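Side-chain contacts in AT-less polyketide synthase (Streptomyces platensis subsp. rosaceus, PDB 4TKT), which probably catalyses decarboxylative Claisen condensation, extending the growing polyketide chain as a ketosynthase domain of the isomigrastatin assembly line: residues W46-S49 against R50-A54; A372-L375 against L376-R379; L525-A529 against L530-L534. All blocks are in the same frame, centred on the assembly; numbering follows the deposited sequence.

Contact 1. Residues W46-S49 against R50-A54; sequences WDHS and RYYDA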
ATOM      1  N   TRP A  46      -6.246 -20.313  14.432  1.00 48.93           N
ATOM      2  CA  TRP A  46      -7.244 -21.181  15.051  1.00 44.01           C
ATOM      3  C   TRP A  46      -6.961 -22.639  14.704  1.00 42.07           C
ATOM      4  O   TRP A  46      -6.146 -22.929  13.829  1.00 39.64           O
ATOM      5  CB  TRP A  46      -8.660 -20.793  14.608  1.00 38.11           C
ATOM      6  CG  TRP A  46      -8.901 -20.923  13.128  1.00 38.90           C
ATOM      7  CD1 TRP A  46      -9.204 -22.066  12.443  1.00 41.99           C
ATOM      8  CD2 TRP A  46      -8.873 -19.869  12.157  1.00 30.90           C
ATOM      9  NE1 TRP A  46      -9.356 -21.789  11.105  1.00 40.12           N
ATOM     10  CE2 TRP A  46      -9.160 -20.449  10.903  1.00 30.57           C
ATOM     11  CE3 TRP A  46      -8.630 -18.494  12.223  1.00 29.64           C
ATOM     12  CZ2 TRP A  46      -9.210 -19.700   9.727  1.00 29.07           C
ATOM     13  CZ3 TRP A  46      -8.679 -17.751  11.056  1.00 28.45           C
ATOM     14  CH2 TRP A  46      -8.967 -18.356   9.824  1.00 30.57           C
ATOM     15  N   ASP A  47      -7.633 -23.556  15.392  1.00 38.56           N
ATOM     16  CA  ASP A  47      -7.508 -24.973  15.070  1.00 40.65           C
ATOM     17  C   ASP A  47      -8.424 -25.318  13.903  1.00 47.99           C
ATOM     18  O   ASP A  47      -9.622 -25.536  14.084  1.00 53.58           O
ATOM     19  CB  ASP A  47      -7.839 -25.841  16.278  1.00 49.72           C
ATOM     20  CG  ASP A  47      -7.600 -27.313  16.016  1.00 70.98           C
ATOM     21  OD1 ASP A  47      -6.816 -27.633  15.098  1.00 75.28           O
ATOM     22  OD2 ASP A  47      -8.192 -28.149  16.729  1.00 84.04           O
ATOM     23  N   HIS A  48      -7.852 -25.373  12.705  1.00 44.35           N
ATOM     24  CA  HIS A  48      -8.641 -25.535  11.492  1.00 42.76           C
ATOM     25  C   HIS A  48      -9.147 -26.963  11.310  1.00 45.14           C
ATOM     26  O   HIS A  48     -10.027 -27.215  10.485  1.00 46.87           O
ATOM     27  CB  HIS A  48      -7.823 -25.112  10.271  1.00 36.57           C
ATOM     28  CG  HIS A  48      -8.652 -24.859   9.052  1.00 35.13           C
ATOM     29  ND1 HIS A  48      -9.634 -23.893   9.008  1.00 37.50           N
ATOM     30  CD2 HIS A  48      -8.649 -25.448   7.833  1.00 35.34           C
ATOM     31  CE1 HIS A  48     -10.200 -23.896   7.814  1.00 32.61           C
ATOM     32  NE2 HIS A  48      -9.618 -24.830   7.082  1.00 36.45           N
ATOM     33  N   SER A  49      -8.601 -27.896  12.084  1.00 42.76           N
ATOM     34  CA  SER A  49      -9.031 -29.288  12.007  1.00 43.58           C
ATOM     35  C   SER A  49     -10.460 -29.435  12.514  1.00 49.57           C
ATOM     36  O   SER A  49     -11.133 -30.421  12.219  1.00 57.13           O
ATOM     37  CB  SER A  49      -8.097 -30.197  12.808  1.00 46.18           C
ATOM     38  OG  SER A  49      -8.443 -30.198  14.183  1.00 47.23           O
ATOM     39  N   ARG A  50     -10.916 -28.450  13.279  1.00 43.96           N
ATOM     40  CA  ARG A  50     -12.291 -28.436  13.756  1.00 49.96           C
ATOM     41  C   ARG A  50     -13.255 -28.138  12.611  1.00 52.84           C
ATOM     42  O   ARG A  50     -14.427 -28.514  12.661  1.00 55.32           O
ATOM     43  CB  ARG A  50     -12.468 -27.403  14.874  1.00 59.26           C
ATOM     44  CG  ARG A  50     -13.883 -27.347  15.432  1.00 72.13           C
ATOM     45  CD  ARG A  50     -14.092 -26.176  16.375  1.00 83.45           C
ATOM     46  NE  ARG A  50     -15.513 -25.952  16.632  1.00 89.33           N
ATOM     47  CZ  ARG A  50     -15.990 -25.016  17.448  1.00 89.12           C
ATOM     48  NH1 ARG A  50     -15.160 -24.212  18.098  1.00 88.97           N
ATOM     49  NH2 ARG A  50     -17.300 -24.887  17.615  1.00 87.27           N
ATOM     50  N   TYR A  51     -12.755 -27.476  11.572  1.00 50.18           N
ATOM     51  CA  TYR A  51     -13.617 -27.007  10.495  1.00 44.53           C
ATOM     52  C   TYR A  51     -13.344 -27.658   9.142  1.00 45.62           C
ATOM     53  O   TYR A  51     -14.209 -27.653   8.271  1.00 48.12           O
ATOM     54  CB  TYR A  51     -13.492 -25.492  10.346  1.00 35.22           C
ATOM     55  CG  TYR A  51     -13.642 -24.740  11.642  1.00 35.05           C
ATOM     56  CD1 TYR A  51     -14.893 -24.531  12.204  1.00 38.46           C
ATOM     57  CD2 TYR A  51     -12.533 -24.229  12.300  1.00 35.08           C
ATOM     58  CE1 TYR A  51     -15.034 -23.840  13.392  1.00 40.82           C
ATOM     59  CE2 TYR A  51     -12.664 -23.536  13.485  1.00 44.69           C
ATOM     60  CZ  TYR A  51     -13.918 -23.345  14.028  1.00 43.65           C
ATOM     61  OH  TYR A  51     -14.053 -22.656  15.211  1.00 49.87           O
ATOM     62  N   TYR A  52     -12.151 -28.206   8.950  1.00 38.70           N
ATOM     63  CA  TYR A  52     -11.793 -28.712   7.629  1.00 41.39           C
ATOM     64  C   TYR A  52     -12.493 -30.023   7.285  1.00 46.40           C
ATOM     65  O   TYR A  52     -12.604 -30.924   8.115  1.00 53.58           O
ATOM     66  CB  TYR A  52     -10.280 -28.899   7.502  1.00 39.65           C
ATOM     67  CG  TYR A  52      -9.869 -29.415   6.140  1.00 40.06           C
ATOM     68  CD1 TYR A  52      -9.831 -28.570   5.038  1.00 38.37           C
ATOM     69  CD2 TYR A  52      -9.537 -30.750   5.953  1.00 42.35           C
ATOM     70  CE1 TYR A  52      -9.466 -29.040   3.788  1.00 40.49           C
ATOM     71  CE2 TYR A  52      -9.170 -31.228   4.708  1.00 42.92           C
ATOM     72  CZ  TYR A  52      -9.136 -30.371   3.631  1.00 41.21           C
ATOM     73  OH  TYR A  52      -8.771 -30.850   2.394  1.00 46.45           O
ATOM     74  N   ASP A  53     -12.962 -30.104   6.044  1.00 40.15           N
ATOM     75  CA  ASP A  53     -13.530 -31.322   5.479  1.00 41.86           C
ATOM     76  C   ASP A  53     -13.486 -31.191   3.961  1.00 48.22           C
ATOM     77  O   ASP A  53     -14.064 -30.264   3.398  1.00 39.37           O
ATOM     78  CB  ASP A  53     -14.962 -31.547   5.970  1.00 42.18           C
ATOM     79  CG  ASP A  53     -15.484 -32.942   5.652  1.00 58.06           C
ATOM     80  OD1 ASP A  53     -15.232 -33.447   4.537  1.00 59.29           O
ATOM     81  OD2 ASP A  53     -16.151 -33.538   6.524  1.00 58.84           O
ATOM     82  N   ALA A  54     -12.801 -32.122   3.302  1.00 47.57           N
ATOM     83  CA  ALA A  54     -12.567 -32.027   1.862  1.00 45.19           C
ATOM     84  C   ALA A  54     -13.856 -32.102   1.042  1.00 45.20           C
ATOM     85  O   ALA A  54     -13.895 -31.650  -0.102  1.00 46.64           O
ATOM     86  CB  ALA A  54     -11.604 -33.114   1.419  1.00 44.65           C
TER
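The ring of Tyr51 comes edge first toward the indole of Trp46 in an offset edge-to-face pair, with the planes at 81° and the centroids of the tyrosine ring and the five-membered indole ring 5.6 Å apart. The closest atoms are Tyr51 CE2 and Trp46 CD1, at 3.9 Å. Trp46 turns its CG between its own backbone N and carbonyl carbon (chi1 62°), and this brings the indole back beside the turn that follows. There its N-H points almost straight at the imidazole of His48: NE1 donates to ND1 over 3.0 Å, with the acceptor lying in the indole plane. Histidine suits the place because both nitrogens find work, NE2 being hydrogen-bonded to the carbonyl of Ser64. Next to this, CD2 of His48 lies 3.8 Å from CB of Tyr52, whose phenol ring is directed away to a cation-pi contact with Lys65. A smaller leucine in place of Trp46 would probably leave His48 ND1 without its donor and the edge of Tyr51 without an aromatic face to meet. The backbone here folds tightly. His48 O is gripped by two amides, Tyr51 N at 2.9 Å from above the carbonyl plane and Tyr52 N at 2.8 Å nearly along the C=O axis, while Arg50 N bonds to Asp47 O. Ser49 OG donates to Asp47 OD1 over 3.2 Å, from above the carboxylate plane. The arrangement is that of a short 3-10 turn with aromatic side chains packed beside it, in a surface loop of the ketosynthase between strands 39-40 and 66-67.

Contact 2. Residues A372-L375 against L376-R379; sequences AKLL and LQMR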
ATOM      1  N   ALA A 372      -0.265  -1.720  -6.678  1.00 35.37           N
ATOM      2  CA  ALA A 372       1.148  -1.868  -6.355  1.00 35.17           C
ATOM      3  C   ALA A 372       1.887  -2.628  -7.449  1.00 37.46           C
ATOM      4  O   ALA A 372       2.937  -2.189  -7.916  1.00 40.14           O
ATOM      5  CB  ALA A 372       1.312  -2.571  -5.019  1.00 40.26           C
ATOM      6  N   LYS A 373       1.331  -3.764  -7.858  1.00 36.71           N
ATOM      7  CA  LYS A 373       1.933  -4.578  -8.907  1.00 36.47           C
ATOM      8  C   LYS A 373       2.078  -3.789 -10.202  1.00 38.84           C
ATOM      9  O   LYS A 373       3.097  -3.882 -10.886  1.00 41.19           O
ATOM     10  CB  LYS A 373       1.105  -5.838  -9.159  1.00 35.70           C
ATOM     11  CG  LYS A 373       1.617  -6.679 -10.320  1.00 40.63           C
ATOM     12  CD  LYS A 373       0.736  -7.888 -10.570  1.00 41.84           C
ATOM     13  CE  LYS A 373       1.062  -8.535 -11.908  1.00 45.27           C
ATOM     14  NZ  LYS A 373       0.118  -9.635 -12.248  1.00 44.77           N
ATOM     15  N   LEU A 374       1.055  -3.007 -10.527  1.00 37.04           N
ATOM     16  CA  LEU A 374       1.051  -2.234 -11.762  1.00 38.35           C
ATOM     17  C   LEU A 374       2.102  -1.130 -11.726  1.00 39.48           C
ATOM     18  O   LEU A 374       2.866  -0.970 -12.673  1.00 48.43           O
ATOM     19  CB  LEU A 374      -0.337  -1.643 -12.017  1.00 37.40           C
ATOM     20  CG  LEU A 374      -0.554  -0.944 -13.362  1.00 43.25           C
ATOM     21  CD1 LEU A 374       0.019  -1.767 -14.504  1.00 43.89           C
ATOM     22  CD2 LEU A 374      -2.037  -0.700 -13.583  1.00 42.12           C
ATOM     23  N   LEU A 375       2.143  -0.379 -10.629  1.00 39.70           N
ATOM     24  CA  LEU A 375       3.109   0.705 -10.481  1.00 45.29           C
ATOM     25  C   LEU A 375       4.545   0.184 -10.439  1.00 40.99           C
ATOM     26  O   LEU A 375       5.455   0.810 -10.984  1.00 42.69           O
ATOM     27  CB  LEU A 375       2.813   1.518  -9.219  1.00 38.23           C
ATOM     28  CG  LEU A 375       1.534   2.358  -9.224  1.00 45.66           C
ATOM     29  CD1 LEU A 375       1.326   3.011  -7.869  1.00 45.88           C
ATOM     30  CD2 LEU A 375       1.586   3.409 -10.314  1.00 38.50           C
ATOM     31  N   LEU A 376       4.739  -0.959  -9.789  1.00 40.36           N
ATOM     32  CA  LEU A 376       6.063  -1.564  -9.690  1.00 41.65           C
ATOM     33  C   LEU A 376       6.555  -2.061 -11.045  1.00 56.08           C
ATOM     34  O   LEU A 376       7.746  -1.985 -11.344  1.00 60.57           O
ATOM     35  CB  LEU A 376       6.055  -2.715  -8.683  1.00 40.55           C
ATOM     36  CG  LEU A 376       6.093  -2.317  -7.208  1.00 52.24           C
ATOM     37  CD1 LEU A 376       5.860  -3.527  -6.317  1.00 54.97           C
ATOM     38  CD2 LEU A 376       7.420  -1.653  -6.879  1.00 40.74           C
ATOM     39  N   GLN A 377       5.637  -2.572 -11.860  1.00 48.98           N
ATOM     40  CA  GLN A 377       5.988  -3.023 -13.201  1.00 48.48           C
ATOM     41  C   GLN A 377       6.474  -1.858 -14.049  1.00 46.57           C
ATOM     42  O   GLN A 377       7.413  -1.998 -14.830  1.00 48.53           O
ATOM     43  CB  GLN A 377       4.798  -3.705 -13.876  1.00 48.59           C
ATOM     44  CG  GLN A 377       4.579  -5.144 -13.444  1.00 43.44           C
ATOM     45  CD  GLN A 377       3.368  -5.765 -14.105  1.00 46.94           C
ATOM     46  OE1 GLN A 377       3.418  -6.899 -14.579  1.00 46.64           O
ATOM     47  NE2 GLN A 377       2.266  -5.024 -14.137  1.00 48.90           N
HETATM   48  N   MSE A 378       5.835  -0.704 -13.887  1.00 45.88           N
HETATM   49  CA  MSE A 378       6.222   0.486 -14.632  1.00 56.47           C
HETATM   50  C   MSE A 378       7.529   1.070 -14.105  1.00 61.39           C
HETATM   51  O   MSE A 378       8.350   1.565 -14.877  1.00 65.95           O
HETATM   52  CB  MSE A 378       5.117   1.542 -14.573  1.00 53.85           C
HETATM   53  CG  MSE A 378       3.756   1.039 -15.015  1.00 52.60           C
HETATM   54 SE   MSE A 378       2.462   2.474 -15.286  1.00 85.86          SE
HETATM   55  CE  MSE A 378       2.840   3.516 -13.683  1.00 51.95           C
ATOM     56  N   ARG A 379       7.715   1.009 -12.790  1.00 58.87           N
ATOM     57  CA  ARG A 379       8.912   1.554 -12.157  1.00 58.35           C
ATOM     58  C   ARG A 379      10.170   0.841 -12.643  1.00 52.12           C
ATOM     59  O   ARG A 379      11.198   1.475 -12.879  1.00 52.02           O
ATOM     60  CB  ARG A 379       8.808   1.454 -10.631  1.00 62.17           C
ATOM     61  CG  ARG A 379      10.077   1.860  -9.886  1.00 66.13           C
ATOM     62  CD  ARG A 379       9.896   1.742  -8.377  1.00 66.14           C
ATOM     63  NE  ARG A 379      11.139   1.971  -7.642  1.00 65.78           N
ATOM     64  CZ  ARG A 379      11.551   3.161  -7.217  1.00 66.43           C
ATOM     65  NH1 ARG A 379      10.824   4.244  -7.459  1.00 70.11           N
ATOM     66  NH2 ARG A 379      12.693   3.272  -6.551  1.00 62.63           N
TER
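Successive turns of one buried alpha-helix, 366-380, meet here, with Leu375 against Met378 (a selenomethionine) and Lys373 slanting past Gln377, in the ketosynthase core between helix 24-32 and strands 9-17 and 317-319. The apolar touch is made by methyl ends: CD2 of Leu375 lies 3.6 Å from CE of Met378, whose chain bends at its last torsion (chi3 -44°) to bring the methyl round. Leu375 also rests on Ile11 and Met14 of strand 9-17, so a branched apolar side chain fits this face.

Lys373 and Gln377 reach the same flank, and CE of the lysine passes 3.9 Å from OE1 of the glutamine. Their polar ends have separate partners: NZ forms a salt bridge with Glu319, and OE1 accepts from Val384 N, which gives both buried atoms a partner. The amide of Gln377 also packs across Leu374, with NE2 4.0 Å from CD1. Leu376 faces Phe27 and Trp28 of helix 24-32. Its amide bonds to Ala372 O over 2.9 Å, one of four consecutive i to i+4 bonds between the segments, running to Arg379 N on Leu375 O. Such a buried helix, packed on sheet strands, is consistent with the layered thiolase fold of ketosynthases.

Contact 3. Residues L525-A529 against L530-L534; sequences LDACA and LGSGL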
ATOM      1  N   LEU A 525      26.549   4.933  10.929  1.00 37.32           N
ATOM      2  CA  LEU A 525      25.294   4.231  11.183  1.00 36.48           C
ATOM      3  C   LEU A 525      25.537   2.892  11.863  1.00 43.13           C
ATOM      4  O   LEU A 525      24.814   2.514  12.783  1.00 45.36           O
ATOM      5  CB  LEU A 525      24.524   4.024   9.879  1.00 36.54           C
ATOM      6  CG  LEU A 525      23.974   5.306   9.254  1.00 42.83           C
ATOM      7  CD1 LEU A 525      23.413   5.043   7.864  1.00 36.97           C
ATOM      8  CD2 LEU A 525      22.919   5.924  10.160  1.00 35.91           C
ATOM      9  N   ASP A 526      26.562   2.180  11.406  1.00 42.07           N
ATOM     10  CA  ASP A 526      26.917   0.894  11.991  1.00 45.33           C
ATOM     11  C   ASP A 526      27.350   1.066  13.443  1.00 43.94           C
ATOM     12  O   ASP A 526      27.002   0.259  14.304  1.00 46.61           O
ATOM     13  CB  ASP A 526      28.030   0.223  11.184  1.00 49.99           C
ATOM     14  CG  ASP A 526      28.181  -1.250  11.516  1.00 57.56           C
ATOM     15  OD1 ASP A 526      27.155  -1.908  11.783  1.00 57.78           O
ATOM     16  OD2 ASP A 526      29.325  -1.751  11.506  1.00 62.73           O
ATOM     17  N   ALA A 527      28.105   2.128  13.707  1.00 43.56           N
ATOM     18  CA  ALA A 527      28.586   2.414  15.053  1.00 42.77           C
ATOM     19  C   ALA A 527      27.421   2.694  15.995  1.00 45.12           C
ATOM     20  O   ALA A 527      27.372   2.172  17.108  1.00 52.22           O
ATOM     21  CB  ALA A 527      29.547   3.589  15.034  1.00 41.74           C
ATOM     22  N   CYS A 528      26.487   3.520  15.540  1.00 40.13           N
ATOM     23  CA  CYS A 528      25.300   3.838  16.321  1.00 41.06           C
ATOM     24  C   CYS A 528      24.421   2.608  16.530  1.00 46.10           C
ATOM     25  O   CYS A 528      23.873   2.404  17.613  1.00 50.07           O
ATOM     26  CB  CYS A 528      24.493   4.941  15.641  1.00 39.46           C
ATOM     27  SG  CYS A 528      22.920   5.298  16.448  1.00 54.05           S
ATOM     28  N   ALA A 529      24.289   1.793  15.489  1.00 47.46           N
ATOM     29  CA  ALA A 529      23.478   0.583  15.561  1.00 41.08           C
ATOM     30  C   ALA A 529      24.061  -0.420  16.553  1.00 40.67           C
ATOM     31  O   ALA A 529      23.332  -1.016  17.343  1.00 44.23           O
ATOM     32  CB  ALA A 529      23.348  -0.050  14.184  1.00 34.58           C
ATOM     33  N   LEU A 530      25.378  -0.598  16.512  1.00 41.58           N
ATOM     34  CA  LEU A 530      26.052  -1.558  17.381  1.00 42.83           C
ATOM     35  C   LEU A 530      26.391  -0.962  18.743  1.00 46.56           C
ATOM     36  O   LEU A 530      26.932  -1.647  19.611  1.00 45.68           O
ATOM     37  CB  LEU A 530      27.327  -2.078  16.714  1.00 43.04           C
ATOM     38  CG  LEU A 530      27.132  -2.925  15.455  1.00 43.27           C
ATOM     39  CD1 LEU A 530      28.473  -3.328  14.868  1.00 45.78           C
ATOM     40  CD2 LEU A 530      26.294  -4.150  15.766  1.00 36.98           C
ATOM     41  N   GLY A 531      26.077   0.317  18.925  1.00 48.28           N
ATOM     42  CA  GLY A 531      26.341   0.994  20.181  1.00 42.15           C
ATOM     43  C   GLY A 531      27.818   1.171  20.472  1.00 46.24           C
ATOM     44  O   GLY A 531      28.216   1.297  21.630  1.00 49.11           O
ATOM     45  N   SER A 532      28.636   1.180  19.423  1.00 45.88           N
ATOM     46  CA  SER A 532      30.072   1.386  19.588  1.00 44.64           C
ATOM     47  C   SER A 532      30.419   2.868  19.476  1.00 41.32           C
ATOM     48  O   SER A 532      29.534   3.716  19.354  1.00 38.19           O
ATOM     49  CB  SER A 532      30.863   0.578  18.557  1.00 45.29           C
ATOM     50  OG  SER A 532      30.672   1.081  17.247  1.00 48.89           O
ATOM     51  N   GLY A 533      31.712   3.170  19.519  1.00 43.06           N
ATOM     52  CA  GLY A 533      32.183   4.543  19.497  1.00 43.45           C
ATOM     53  C   GLY A 533      31.815   5.297  18.236  1.00 41.41           C
ATOM     54  O   GLY A 533      31.966   4.787  17.125  1.00 40.46           O
ATOM     55  N   LEU A 534      31.330   6.522  18.412  1.00 41.29           N
ATOM     56  CA  LEU A 534      30.933   7.360  17.287  1.00 44.47           C
ATOM     57  C   LEU A 534      32.083   8.244  16.815  1.00 43.25           C
ATOM     58  O   LEU A 534      32.896   8.696  17.620  1.00 44.33           O
ATOM     59  CB  LEU A 534      29.732   8.226  17.669  1.00 46.14           C
ATOM     60  CG  LEU A 534      28.439   7.472  17.983  1.00 48.95           C
ATOM     61  CD1 LEU A 534      27.316   8.451  18.285  1.00 49.79           C
ATOM     62  CD2 LEU A 534      28.061   6.549  16.832  1.00 47.24           C
TER
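A Schellman motif closes helix 518-530, with Ser532 meeting Ala527 across it. Ser532 N donates to Ala527 O over 2.8 Å, the six-to-one bond of the motif. The inner bond, from Gly531 N to Cys528 O, is weak at 3.3 Å. Gly531 is the C-prime residue, and its positive phi (67°), a conformation glycine adopts easily because it has no CB, turns the chain out of the helix. Ser532 sets OG between its own N and carbonyl carbon (chi1 69°), which swings the hydroxyl back over Ala527 to 3.3 Å from its CA and into a weak bond to the same carbonyl.

In the fold, the motif turns the chain from the helix toward strand 538-541, within the region related to RhiE-like KS-MAT linker domains. Leu534 then folds back over the helix: its CD2 lies 3.8 Å from CB of Ala527 and 4.1 Å from CB of Cys528. The small alanine lets the returning chain come near, with Gly533 O 3.4 Å from that same CB of Ala527. Phe511 and Phe540 pack on both Leu534 and Cys528, extending the apolar patch.

On another side of the helix, Leu530 lies against the carboxylate of Asp526, its CD1 3.6 Å from OD1. That oxygen makes a salt bridge with Arg480 of helix 469-482, while Leu530 N bonds to Asp526 O.

Overall arrangement
The three contacts follow one another along the chain without touching, and all are local. Contacts 1 and 2 belong to the ketosynthase family region, yet they differ in depth: contact 2 has its centre about 12 Å from that of the chain, contact 1 lies at the surface about 31 Å out, and their centres are about 37 Å apart. Contact 3, in the linker-related region, is also peripheral, its centre about 32 Å from that of the chain and about 49 Å from that of contact 1. Its nearest atoms come within about 18 Å of contact 2. A glycerol, probably from the crystallisation liquor, has its nearest atom about 3 Å from the side chain of Arg379 in contact 2.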